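Glutathione transferase (Phanerochaete chrysosporium, PDB 4F0C) binds oxidized glutathione disulfide and, as a Ure2p-class glutathione transferase of a wood-degrading fungus, probably conjugates or reduces substrates with glutathione. Local coordinates at residues A[9-14]-A[34-39]; A[140-145]-A[186-191]; A[89-94]-A[164-169]; A[153-158]-A[198-203]. One frame throughout, in Å; residues are numbered along the deposited sequence.

Interaction 1 closes first along the chain and lies in the thioredoxin-like N-terminal domain, in the beta-alpha-beta unit of strands 7-11 and 32-36. The other three belong to the helical part, and their segments alternate: 89-94 comes first, then helix 134-155, which serves interactions 2 and 4, then 164-169, and last 186-191 and 198-203. Interactions 3 and 4 are neighbours, their centres about 17 Å apart and their nearest atoms about 4 Å; those of 2 and 4 lie about 18 Å apart. Interaction 1 stands 27 to 32 Å from the rest, centre to centre. One contact thus joins two strands of the sheet domain, while three join loops and helices of the helical part.

Interaction 1 of 4, residues A[9-14]-A[34-39]; sequences LFNHQV and TVYVNL. With SO4 (sulfate ion), chain G; SO4 (sulfate ion), chain D.
Asn-11 and Val-35 meet through the backbone of two parallel strands, 7-11 and 32-36, the first beta-alpha-beta unit of the thioredoxin-like domain. Val-35 N gives to Leu-9 O, Asn-11 N to Val-35 O at 2.9 Å, and Val-37 N to Asn-11 O. On one face of the sheet the Phe-10 and Val-35 side chains run side by side, CD1 of the ring 3.8 Å from Val-35 CB, and Val-37 CG2 touches the same ring atom. On the other face the Tyr-36 ring lies beneath Gln-13: Gln-13 CG stands over the ring centre at 3.7 Å, and beyond it the chain bends at chi2 (96°), which lays the amide almost flat on the ring, the planes 7° apart. Thr-34 CG2 lies against the opposite face of Tyr-36. Replacing Tyr-36 by an alanine would probably take away the platform under the Gln-13 amide, open a gap between Gln-13 and Thr-34, and set the amide freer to turn. Past the strand ends, Leu-39 CD1 sits over the centre of the His-12 ring, whose edge meets Val-37 O. Outward from this shell, helix 18-28 backs the Tyr-36 side through Trp-19, helix 211-227 reaches Gln-13 through Ala-223, and Phe-49 meets the Phe-10 ring edge-to-face. The Leu-39 side chain comes within about 4 Å of the bound glutathione disulfide. His-12 ND1 pairs with Gly-15 N, while His-12 NE2 donates to O4 of a sulfate ion at 2.8 Å, in a bond of 166° at the hydrogen.

Interaction 2 of 4, residues A[140-145]-A[186-191]; sequences YQKEIL and KGYKGF
A type I' beta turn, Tyr-188 to Phe-191, in the loop between helices 174-184 and 193-196, packs against one side of helix 134-155 in the all-helical C-terminal domain. Its closing bond runs from Phe-191 N to Tyr-188 O, and Lys-189 and Gly-190 at its corners both have positive phi. No hydrogen bond crosses between the two segments; the Tyr-188 side chain carries most of the contact. With CG anti to the backbone N (chi1 175°), its ring reaches across to the helix. Gln-141 CB lies over the ring centre, 4.2 Å from the centroid, and the rest of the glutamine passes over the same face with its amide tilted 37° from the ring. The amide is therefore inclined and not stacked: its NE2 lies 3.8 Å from Tyr-188 CD1 and makes its hydrogen bond to Leu-184 O. Leu-145 approaches differently, its CD1 in the ring plane at the edge, 3.8 Å from Tyr-188 CE2. Its other methyl, CD2, meets Phe-191 CD1 at 4.0 Å, so a single leucine bridges both aromatic residues. At the phenol end, Lys-142 crosses Tyr-188 at about a right angle, with CG 3.5 Å from Tyr-188 OH; that hydroxyl is hydrogen-bonded to Glu-138 OE2, one turn back on the same helix. The contact lies at the surface, but its inner edge joins the bundle: Gln-141 touches Leu-124 of helix 96-126, and Phe-191 packs on Val-181 of helix 174-184 and on Phe-197.

Interaction 3 of 4, residues A[89-94]-A[164-169]; sequences HKFSVS and DKLTIA
Lys-165 stretches across the loop 89-94 and gathers two of its carbonyls on one ammonium group. From a first torsion that sets CG between the backbone N and the carbonyl carbon (chi1 60°), the chain bends at chi3 and brings NZ to His-89 O at 2.8 Å, in the carbonyl plane, and to Ser-92 O at 3.0 Å, almost in line with that C=O. A water also takes a bond from NZ, so at least three acceptors hold the charged end. Phe-91 and Leu-166 run side by side in the same direction: the leucine CD2 comes to the ring edge, in its plane, 3.7 Å from Phe-91 CE1. Val-93 crosses Thr-167 obliquely, CG1 to CG2 at 4.0 Å. Between these side chains the backbones join directly, with Ile-168 N giving to Phe-91 O at 2.9 Å from well above the carbonyl plane. A second water links Lys-90 O with Leu-166 O, donating to both. Thr-167 is the N-cap of helix 168-172, its OG1 accepting from Ala-169 N, while its own N donates to Asp-170, the capping box well known from glutathione transferases. The contact lies buried where three helices meet the loop: Ile-168 packs on Leu-78 and Val-82 of helix 74-85 and on Leu-106 of helix 96-126, and Phe-91 leans on Leu-28 of helix 18-28.

Interaction 4 of 4, residues A[153-158]-A[198-203]; sequences SVLSQR and PSVHRW. With SO4 (sulfate ion), chain C.
Leu-155 supplies the apolar part of this contact, a knob set among Ser-199, Val-200, Arg-202 and Trp-203 of helix 198-209. Its CD1 lies over one face of the indole, 3.3 Å from Trp-203 CD2, while CD2 lies 3.8 Å from Trp-203 CD1, so both methyls rest on the same face, toward the six- and five-membered rings respectively. A serine in place of Trp-203 would probably open a gap beside both leucine methyls and leave Asp-170 without the N-H that Trp-203 NE1 now gives it. Among polar contacts, Arg-202 grips one atom with two nitrogens: NH1 at 2.8 Å and NH2 at 3.0 Å both donate to Leu-155 O, which lies in the guanidinium plane. The bend at chi3 (77°) turns the group end-on to this carbonyl; NH2 also makes a weak bond to Arg-158 O. Ser-199 comes close to Ser-156, its OG 3.3 Å from Ser-156 CB, but its hydrogen bond goes to Glu-152. Arg-158 NH1 and NH2 each donate to a different oxygen of a sulfate ion, NH2 to O4 at 2.7 Å; the ion is also bound by Trp-72 of the second subunit. This knob-into-hole contact, closed by an arginine on a carbonyl near a helix end, joins helix 134-155 to the start of helix 198-209 in the helical domain of the glutathione transferase fold.

Interaction 1 of 4, residues A[9-14]-A[34-39]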
# COMPACT_ATOMS: atom_id res chain seq x y z
N LEU A 9 -2.12 -15.97 14.13
CA LEU A 9 -1.37 -15.11 13.21
C LEU A 9 -0.54 -16.00 12.29
O LEU A 9 0.34 -16.72 12.75
CB LEU A 9 -0.43 -14.17 13.98
CG LEU A 9 0.54 -13.31 13.13
CD1 LEU A 9 -0.20 -12.40 12.12
CD2 LEU A 9 1.50 -12.47 14.03
N PHE A 10 -0.81 -15.96 10.99
CA PHE A 10 0.03 -16.65 10.05
C PHE A 10 1.20 -15.71 9.74
O PHE A 10 1.01 -14.58 9.28
CB PHE A 10 -0.75 -17.01 8.77
CG PHE A 10 -1.86 -18.01 9.01
CD1 PHE A 10 -1.57 -19.37 9.10
CD2 PHE A 10 -3.18 -17.60 9.14
CE1 PHE A 10 -2.57 -20.31 9.30
CE2 PHE A 10 -4.20 -18.53 9.33
CZ PHE A 10 -3.89 -19.89 9.43
N ASN A 11 2.39 -16.19 10.07
CA ASN A 11 3.58 -15.37 10.03
C ASN A 11 4.68 -16.10 9.23
O ASN A 11 4.47 -17.20 8.71
CB ASN A 11 4.02 -15.09 11.49
CG ASN A 11 4.86 -13.81 11.64
OD1 ASN A 11 5.24 -13.19 10.65
ND2 ASN A 11 5.14 -13.42 12.87
N HIS A 12 5.84 -15.47 9.13
CA HIS A 12 7.03 -16.10 8.56
C HIS A 12 8.23 -15.62 9.38
O HIS A 12 8.23 -14.47 9.85
CB HIS A 12 7.23 -15.72 7.08
CG HIS A 12 8.27 -16.54 6.40
ND1 HIS A 12 9.52 -16.05 6.07
CD2 HIS A 12 8.28 -17.85 6.03
CE1 HIS A 12 10.24 -17.01 5.50
NE2 HIS A 12 9.50 -18.11 5.47
N GLN A 13 9.23 -16.48 9.56
CA GLN A 13 10.37 -16.16 10.40
C GLN A 13 11.24 -15.07 9.78
O GLN A 13 11.71 -14.17 10.48
CB GLN A 13 11.21 -17.43 10.69
CG GLN A 13 10.45 -18.56 11.42
CD GLN A 13 9.90 -19.61 10.46
OE1 GLN A 13 9.51 -19.30 9.32
NE2 GLN A 13 9.87 -20.86 10.91
N VAL A 14 11.48 -15.15 8.47
CA VAL A 14 12.40 -14.22 7.82
C VAL A 14 11.69 -12.97 7.29
O VAL A 14 12.17 -11.85 7.47
CB VAL A 14 13.16 -14.89 6.66
CG1 VAL A 14 14.09 -13.87 5.99
CG2 VAL A 14 13.96 -16.09 7.17
N THR A 34 1.09 -18.43 16.85
CA THR A 34 1.77 -18.10 15.61
C THR A 34 1.97 -19.35 14.81
O THR A 34 2.47 -20.34 15.32
CB THR A 34 3.13 -17.43 15.87
OG1 THR A 34 2.89 -16.19 16.54
CG2 THR A 34 3.84 -17.12 14.54
N VAL A 35 1.54 -19.30 13.55
CA VAL A 35 1.76 -20.40 12.62
C VAL A 35 2.68 -19.90 11.51
O VAL A 35 2.32 -18.97 10.76
CB VAL A 35 0.44 -20.86 11.98
CG1 VAL A 35 0.73 -21.94 10.93
CG2 VAL A 35 -0.54 -21.37 13.06
N TYR A 36 3.87 -20.48 11.41
CA TYR A 36 4.78 -20.13 10.33
C TYR A 36 4.44 -20.93 9.08
O TYR A 36 4.52 -22.17 9.06
CB TYR A 36 6.24 -20.35 10.73
CG TYR A 36 6.68 -19.47 11.88
CD1 TYR A 36 6.70 -18.07 11.75
CD2 TYR A 36 7.09 -20.03 13.09
CE1 TYR A 36 7.10 -17.25 12.81
CE2 TYR A 36 7.49 -19.22 14.15
CZ TYR A 36 7.50 -17.85 14.01
OH TYR A 36 7.90 -17.07 15.07
N VAL A 37 4.07 -20.21 8.04
CA VAL A 37 3.70 -20.78 6.76
C VAL A 37 4.99 -20.99 6.02
O VAL A 37 5.84 -20.10 5.94
CB VAL A 37 2.81 -19.81 5.98
CG1 VAL A 37 2.40 -20.42 4.65
CG2 VAL A 37 1.58 -19.45 6.80
N ASN A 38 5.20 -22.18 5.49
CA ASN A 38 6.47 -22.42 4.84
C ASN A 38 6.46 -22.15 3.33
O ASN A 38 5.89 -22.91 2.53
CB ASN A 38 7.01 -23.80 5.19
CG ASN A 38 7.71 -24.43 4.04
OD1 ASN A 38 7.15 -25.32 3.41
ND2 ASN A 38 8.89 -23.94 3.70
N LEU A 39 7.10 -21.05 2.97
CA LEU A 39 7.06 -20.53 1.61
C LEU A 39 7.85 -21.41 0.61
O LEU A 39 7.59 -21.36 -0.60
CB LEU A 39 7.57 -19.08 1.61
CG LEU A 39 6.99 -18.18 2.72
CD1 LEU A 39 7.62 -16.77 2.72
CD2 LEU A 39 5.46 -18.08 2.69
S SO4 G . 11.20 -20.54 3.86
O1 SO4 G . 10.85 -19.70 2.71
O2 SO4 G . 11.66 -21.84 3.37
O3 SO4 G . 12.27 -19.89 4.61
O4 SO4 G . 10.03 -20.72 4.72
S SO4 D . 2.18 -20.34 20.22
O1 SO4 D . 2.43 -19.56 19.00
O2 SO4 D . 2.32 -21.74 19.86
O3 SO4 D . 3.18 -19.98 21.23
O4 SO4 D . 0.86 -20.12 20.79
O HOH W 1 4.47 -14.12 15.62
O HOH W 2 8.20 -21.14 7.61

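Interaction 2 of 4, residues A[140-145]-A[186-191]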
# COMPACT_ATOMS: atom_id res chain seq x y z
N TYR A 140 16.74 0.61 -5.62
CA TYR A 140 15.86 0.49 -4.45
C TYR A 140 16.55 0.91 -3.15
O TYR A 140 15.89 1.39 -2.24
CB TYR A 140 15.28 -0.92 -4.38
CG TYR A 140 14.49 -1.19 -5.64
CD1 TYR A 140 13.26 -0.56 -5.84
CD2 TYR A 140 15.01 -1.98 -6.67
CE1 TYR A 140 12.54 -0.76 -7.01
CE2 TYR A 140 14.29 -2.18 -7.83
CZ TYR A 140 13.06 -1.55 -8.00
OH TYR A 140 12.33 -1.73 -9.16
N GLN A 141 17.86 0.74 -3.06
CA GLN A 141 18.59 1.34 -1.93
C GLN A 141 18.47 2.88 -1.93
O GLN A 141 18.29 3.51 -0.88
CB GLN A 141 20.06 0.93 -2.00
CG GLN A 141 20.27 -0.57 -1.74
CD GLN A 141 21.70 -0.96 -1.99
OE1 GLN A 141 22.19 -0.84 -3.12
NE2 GLN A 141 22.40 -1.37 -0.93
N LYS A 142 18.56 3.48 -3.11
CA LYS A 142 18.35 4.93 -3.20
C LYS A 142 16.93 5.31 -2.76
O LYS A 142 16.73 6.34 -2.11
CB LYS A 142 18.62 5.41 -4.63
CG LYS A 142 20.11 5.55 -4.95
CD LYS A 142 20.34 5.75 -6.45
CE LYS A 142 21.79 6.14 -6.73
NZ LYS A 142 22.10 6.01 -8.18
N GLU A 143 15.94 4.48 -3.10
CA GLU A 143 14.55 4.73 -2.68
C GLU A 143 14.40 4.58 -1.16
O GLU A 143 13.66 5.33 -0.53
CB GLU A 143 13.55 3.78 -3.40
CG GLU A 143 12.07 4.07 -3.06
CD GLU A 143 11.57 5.46 -3.56
OE1 GLU A 143 12.33 6.17 -4.24
OE2 GLU A 143 10.42 5.83 -3.26
N ILE A 144 15.11 3.63 -0.58
CA ILE A 144 15.14 3.56 0.89
C ILE A 144 15.61 4.89 1.50
O ILE A 144 14.99 5.40 2.42
CB ILE A 144 16.07 2.40 1.38
CG1 ILE A 144 15.39 1.07 1.05
CG2 ILE A 144 16.39 2.58 2.85
CD1 ILE A 144 16.31 -0.19 1.23
N LEU A 145 16.72 5.43 1.00
CA LEU A 145 17.25 6.70 1.52
C LEU A 145 16.25 7.83 1.28
O LEU A 145 16.15 8.77 2.10
CB LEU A 145 18.60 7.05 0.88
CG LEU A 145 19.72 6.02 1.04
CD1 LEU A 145 21.04 6.57 0.49
CD2 LEU A 145 19.85 5.69 2.53
N LYS A 186 22.99 -1.07 4.99
CA LYS A 186 24.18 -1.14 5.84
C LYS A 186 25.40 -1.23 4.92
O LYS A 186 25.46 -2.10 4.06
CB LYS A 186 24.13 -2.35 6.76
CG LYS A 186 25.38 -2.48 7.65
CD LYS A 186 25.23 -3.60 8.65
CE LYS A 186 26.51 -3.75 9.46
NZ LYS A 186 26.44 -4.96 10.33
N GLY A 187 26.34 -0.30 5.09
CA GLY A 187 27.51 -0.23 4.26
C GLY A 187 27.28 0.36 2.88
O GLY A 187 28.16 0.27 2.04
N TYR A 188 26.13 0.97 2.65
CA TYR A 188 25.84 1.56 1.35
C TYR A 188 26.22 3.04 1.29
O TYR A 188 25.59 3.88 1.95
CB TYR A 188 24.36 1.42 0.98
CG TYR A 188 24.03 2.14 -0.30
CD1 TYR A 188 24.54 1.70 -1.52
CD2 TYR A 188 23.20 3.26 -0.31
CE1 TYR A 188 24.25 2.37 -2.70
CE2 TYR A 188 22.90 3.92 -1.48
CZ TYR A 188 23.43 3.47 -2.67
OH TYR A 188 23.15 4.15 -3.82
N LYS A 189 27.25 3.34 0.51
CA LYS A 189 27.76 4.71 0.35
C LYS A 189 27.96 5.44 1.69
O LYS A 189 27.60 6.61 1.84
CB LYS A 189 26.86 5.51 -0.59
CG LYS A 189 26.61 4.80 -1.93
CD LYS A 189 27.37 5.45 -3.08
CE LYS A 189 27.31 4.59 -4.34
NZ LYS A 189 28.49 3.67 -4.48
N GLY A 190 28.51 4.72 2.66
CA GLY A 190 28.85 5.30 3.95
C GLY A 190 27.67 5.51 4.88
O GLY A 190 27.77 6.27 5.85
N PHE A 191 26.56 4.84 4.59
CA PHE A 191 25.34 5.01 5.39
C PHE A 191 25.62 4.93 6.88
O PHE A 191 26.25 4.00 7.35
CB PHE A 191 24.32 3.92 5.03
CG PHE A 191 23.08 3.94 5.91
CD1 PHE A 191 22.09 4.90 5.72
CD2 PHE A 191 22.92 3.01 6.94
CE1 PHE A 191 20.93 4.92 6.51
CE2 PHE A 191 21.78 3.04 7.76
CZ PHE A 191 20.78 3.99 7.54

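Interaction 3 of 4, residues A[89-94]-A[164-169]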
# COMPACT_ATOMS: atom_id res chain seq x y z
N HIS A 89 -7.63 3.69 22.95
CA HIS A 89 -6.77 4.35 21.94
C HIS A 89 -5.33 4.49 22.44
O HIS A 89 -4.70 5.56 22.35
CB HIS A 89 -7.38 5.71 21.55
CG HIS A 89 -8.80 5.62 21.08
ND1 HIS A 89 -9.87 5.98 21.88
CD2 HIS A 89 -9.33 5.18 19.92
CE1 HIS A 89 -11.00 5.80 21.21
NE2 HIS A 89 -10.70 5.30 20.02
N LYS A 90 -4.81 3.39 22.98
CA LYS A 90 -3.41 3.35 23.40
C LYS A 90 -2.45 3.38 22.20
O LYS A 90 -1.31 3.82 22.34
CB LYS A 90 -3.15 2.09 24.23
CG LYS A 90 -3.87 2.08 25.60
CD LYS A 90 -3.75 0.71 26.25
CE LYS A 90 -4.27 0.69 27.67
NZ LYS A 90 -4.01 -0.66 28.28
N PHE A 91 -2.92 2.93 21.04
CA PHE A 91 -2.08 2.85 19.83
C PHE A 91 -2.85 3.30 18.62
O PHE A 91 -2.58 2.83 17.51
CB PHE A 91 -1.58 1.40 19.64
CG PHE A 91 -0.82 0.89 20.83
CD1 PHE A 91 0.47 1.32 21.07
CD2 PHE A 91 -1.43 0.06 21.76
CE1 PHE A 91 1.17 0.90 22.19
CE2 PHE A 91 -0.73 -0.36 22.89
CZ PHE A 91 0.57 0.07 23.10
N SER A 92 -3.83 4.19 18.83
CA SER A 92 -4.73 4.60 17.73
C SER A 92 -5.42 5.89 18.16
O SER A 92 -5.08 6.47 19.21
CB SER A 92 -5.75 3.48 17.40
OG SER A 92 -6.57 3.20 18.55
N VAL A 93 -6.37 6.36 17.36
CA VAL A 93 -6.95 7.69 17.55
C VAL A 93 -8.47 7.67 17.49
O VAL A 93 -9.06 6.73 16.95
CB VAL A 93 -6.39 8.71 16.51
CG1 VAL A 93 -4.92 9.01 16.79
CG2 VAL A 93 -6.54 8.21 15.07
N SER A 94 -9.11 8.71 18.02
CA SER A 94 -10.58 8.70 18.09
C SER A 94 -11.29 9.59 17.05
O SER A 94 -12.33 9.20 16.52
CB SER A 94 -11.05 9.04 19.51
OG SER A 94 -10.51 10.27 19.90
N ASP A 164 0.50 13.50 17.74
CA ASP A 164 1.52 13.62 18.79
C ASP A 164 1.41 12.48 19.81
O ASP A 164 1.65 12.67 21.00
CB ASP A 164 1.43 14.99 19.51
CG ASP A 164 1.97 16.13 18.66
OD1 ASP A 164 2.64 15.88 17.63
OD2 ASP A 164 1.75 17.29 19.04
N LYS A 165 1.05 11.29 19.32
CA LYS A 165 1.04 10.13 20.19
C LYS A 165 1.44 8.91 19.37
O LYS A 165 1.22 8.84 18.16
CB LYS A 165 -0.35 9.92 20.79
CG LYS A 165 -1.44 9.72 19.74
CD LYS A 165 -2.88 9.68 20.33
CE LYS A 165 -3.19 8.33 20.97
NZ LYS A 165 -4.54 8.29 21.56
N LEU A 166 2.03 7.93 20.04
CA LEU A 166 2.39 6.69 19.38
C LEU A 166 1.13 6.01 18.84
O LEU A 166 0.15 5.86 19.59
CB LEU A 166 3.08 5.77 20.40
CG LEU A 166 3.23 4.32 19.97
CD1 LEU A 166 4.25 4.22 18.86
CD2 LEU A 166 3.67 3.46 21.19
N THR A 167 1.12 5.62 17.56
CA THR A 167 0.00 4.83 17.00
C THR A 167 0.52 3.71 16.09
O THR A 167 1.73 3.57 15.86
CB THR A 167 -0.95 5.69 16.13
OG1 THR A 167 -0.25 6.16 14.96
CG2 THR A 167 -1.48 6.91 16.93
N ILE A 168 -0.39 2.91 15.55
CA ILE A 168 -0.00 1.89 14.59
C ILE A 168 0.64 2.51 13.33
O ILE A 168 1.35 1.80 12.62
CB ILE A 168 -1.18 0.96 14.20
CG1 ILE A 168 -2.44 1.79 13.82
CG2 ILE A 168 -1.49 0.03 15.39
CD1 ILE A 168 -3.50 0.96 13.02
N ALA A 169 0.41 3.80 13.07
CA ALA A 169 1.13 4.42 11.93
C ALA A 169 2.63 4.30 12.17
O ALA A 169 3.35 3.87 11.29
CB ALA A 169 0.73 5.87 11.69
O HOH W 3 -0.40 6.32 22.24
O HOH W 4 -6.82 9.66 20.27

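Interaction 4 of 4, residues A[153-158]-A[198-203]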
# COMPACT_ATOMS: atom_id res chain seq x y z
N SER A 153 12.11 14.63 7.26
CA SER A 153 11.52 15.95 7.05
C SER A 153 10.33 16.20 7.97
O SER A 153 10.08 17.35 8.33
CB SER A 153 11.10 16.16 5.58
OG SER A 153 9.92 15.43 5.24
N VAL A 154 9.62 15.15 8.37
CA VAL A 154 8.51 15.36 9.32
C VAL A 154 8.89 15.10 10.78
O VAL A 154 8.45 15.85 11.66
CB VAL A 154 7.18 14.59 8.94
CG1 VAL A 154 6.82 14.80 7.48
CG2 VAL A 154 7.28 13.11 9.24
N LEU A 155 9.69 14.06 11.04
CA LEU A 155 10.04 13.70 12.42
C LEU A 155 10.98 14.70 13.09
O LEU A 155 11.19 14.66 14.31
CB LEU A 155 10.63 12.28 12.47
CG LEU A 155 9.56 11.22 12.10
CD1 LEU A 155 10.23 9.89 11.84
CD2 LEU A 155 8.54 11.11 13.24
N SER A 156 11.58 15.60 12.31
CA SER A 156 12.39 16.64 12.95
C SER A 156 11.48 17.67 13.61
O SER A 156 11.94 18.52 14.34
CB SER A 156 13.31 17.34 11.94
OG SER A 156 12.51 17.88 10.88
N GLN A 157 10.18 17.61 13.34
CA GLN A 157 9.26 18.60 13.85
C GLN A 157 8.04 17.98 14.51
O GLN A 157 7.13 18.69 14.90
CB GLN A 157 8.79 19.51 12.70
CG GLN A 157 9.94 20.30 12.11
CD GLN A 157 9.48 21.45 11.26
OE1 GLN A 157 8.51 21.33 10.51
NE2 GLN A 157 10.17 22.57 11.38
N ARG A 158 7.99 16.66 14.60
CA ARG A 158 6.92 16.02 15.37
C ARG A 158 7.49 14.78 16.03
O ARG A 158 8.40 14.16 15.47
CB ARG A 158 5.71 15.63 14.48
CG ARG A 158 6.01 14.56 13.42
CD ARG A 158 4.76 14.30 12.52
NE ARG A 158 4.53 15.42 11.56
CZ ARG A 158 3.69 15.34 10.53
NH1 ARG A 158 3.00 14.21 10.33
NH2 ARG A 158 3.55 16.37 9.68
N PRO A 198 18.98 11.77 11.69
CA PRO A 198 18.96 11.75 13.16
C PRO A 198 17.56 11.71 13.77
O PRO A 198 17.38 11.07 14.80
CB PRO A 198 19.74 13.01 13.57
CG PRO A 198 19.80 13.85 12.35
CD PRO A 198 19.73 12.93 11.16
N SER A 199 16.59 12.40 13.16
CA SER A 199 15.21 12.34 13.65
C SER A 199 14.60 10.95 13.44
O SER A 199 13.88 10.42 14.32
CB SER A 199 14.35 13.40 12.94
OG SER A 199 14.97 14.68 13.09
N VAL A 200 14.83 10.36 12.26
CA VAL A 200 14.35 9.00 12.03
C VAL A 200 15.02 8.05 13.02
O VAL A 200 14.38 7.13 13.54
CB VAL A 200 14.61 8.52 10.57
CG1 VAL A 200 13.99 7.12 10.35
CG2 VAL A 200 14.00 9.55 9.57
N HIS A 201 16.31 8.27 13.30
CA HIS A 201 17.01 7.43 14.27
C HIS A 201 16.39 7.56 15.67
O HIS A 201 16.24 6.56 16.38
CB HIS A 201 18.50 7.76 14.31
CG HIS A 201 19.26 7.06 15.40
ND1 HIS A 201 19.57 7.67 16.60
CD2 HIS A 201 19.79 5.82 15.46
CE1 HIS A 201 20.25 6.82 17.36
NE2 HIS A 201 20.40 5.69 16.69
N ARG A 202 16.09 8.80 16.07
CA ARG A 202 15.48 9.05 17.39
C ARG A 202 14.17 8.28 17.54
O ARG A 202 13.94 7.59 18.54
CB ARG A 202 15.17 10.54 17.54
CG ARG A 202 14.50 10.94 18.85
CD ARG A 202 13.71 12.26 18.69
NE ARG A 202 12.44 12.06 17.99
CZ ARG A 202 12.07 12.75 16.91
NH1 ARG A 202 12.87 13.69 16.39
NH2 ARG A 202 10.87 12.52 16.36
N TRP A 203 13.32 8.41 16.53
CA TRP A 203 11.99 7.79 16.54
C TRP A 203 12.08 6.28 16.47
O TRP A 203 11.42 5.56 17.24
CB TRP A 203 11.25 8.36 15.34
CG TRP A 203 9.95 7.76 14.82
CD1 TRP A 203 8.70 7.94 15.33
CD2 TRP A 203 9.78 7.07 13.58
NE1 TRP A 203 7.75 7.36 14.49
CE2 TRP A 203 8.40 6.84 13.40
CE3 TRP A 203 10.68 6.61 12.59
CZ2 TRP A 203 7.89 6.16 12.29
CZ3 TRP A 203 10.17 5.94 11.48
CH2 TRP A 203 8.79 5.72 11.34
S SO4 C . 0.69 15.11 7.53
O1 SO4 C . 0.65 14.49 6.20
O2 SO4 C . -0.54 15.82 7.80
O3 SO4 C . 0.72 14.15 8.65
O4 SO4 C . 1.86 15.94 7.57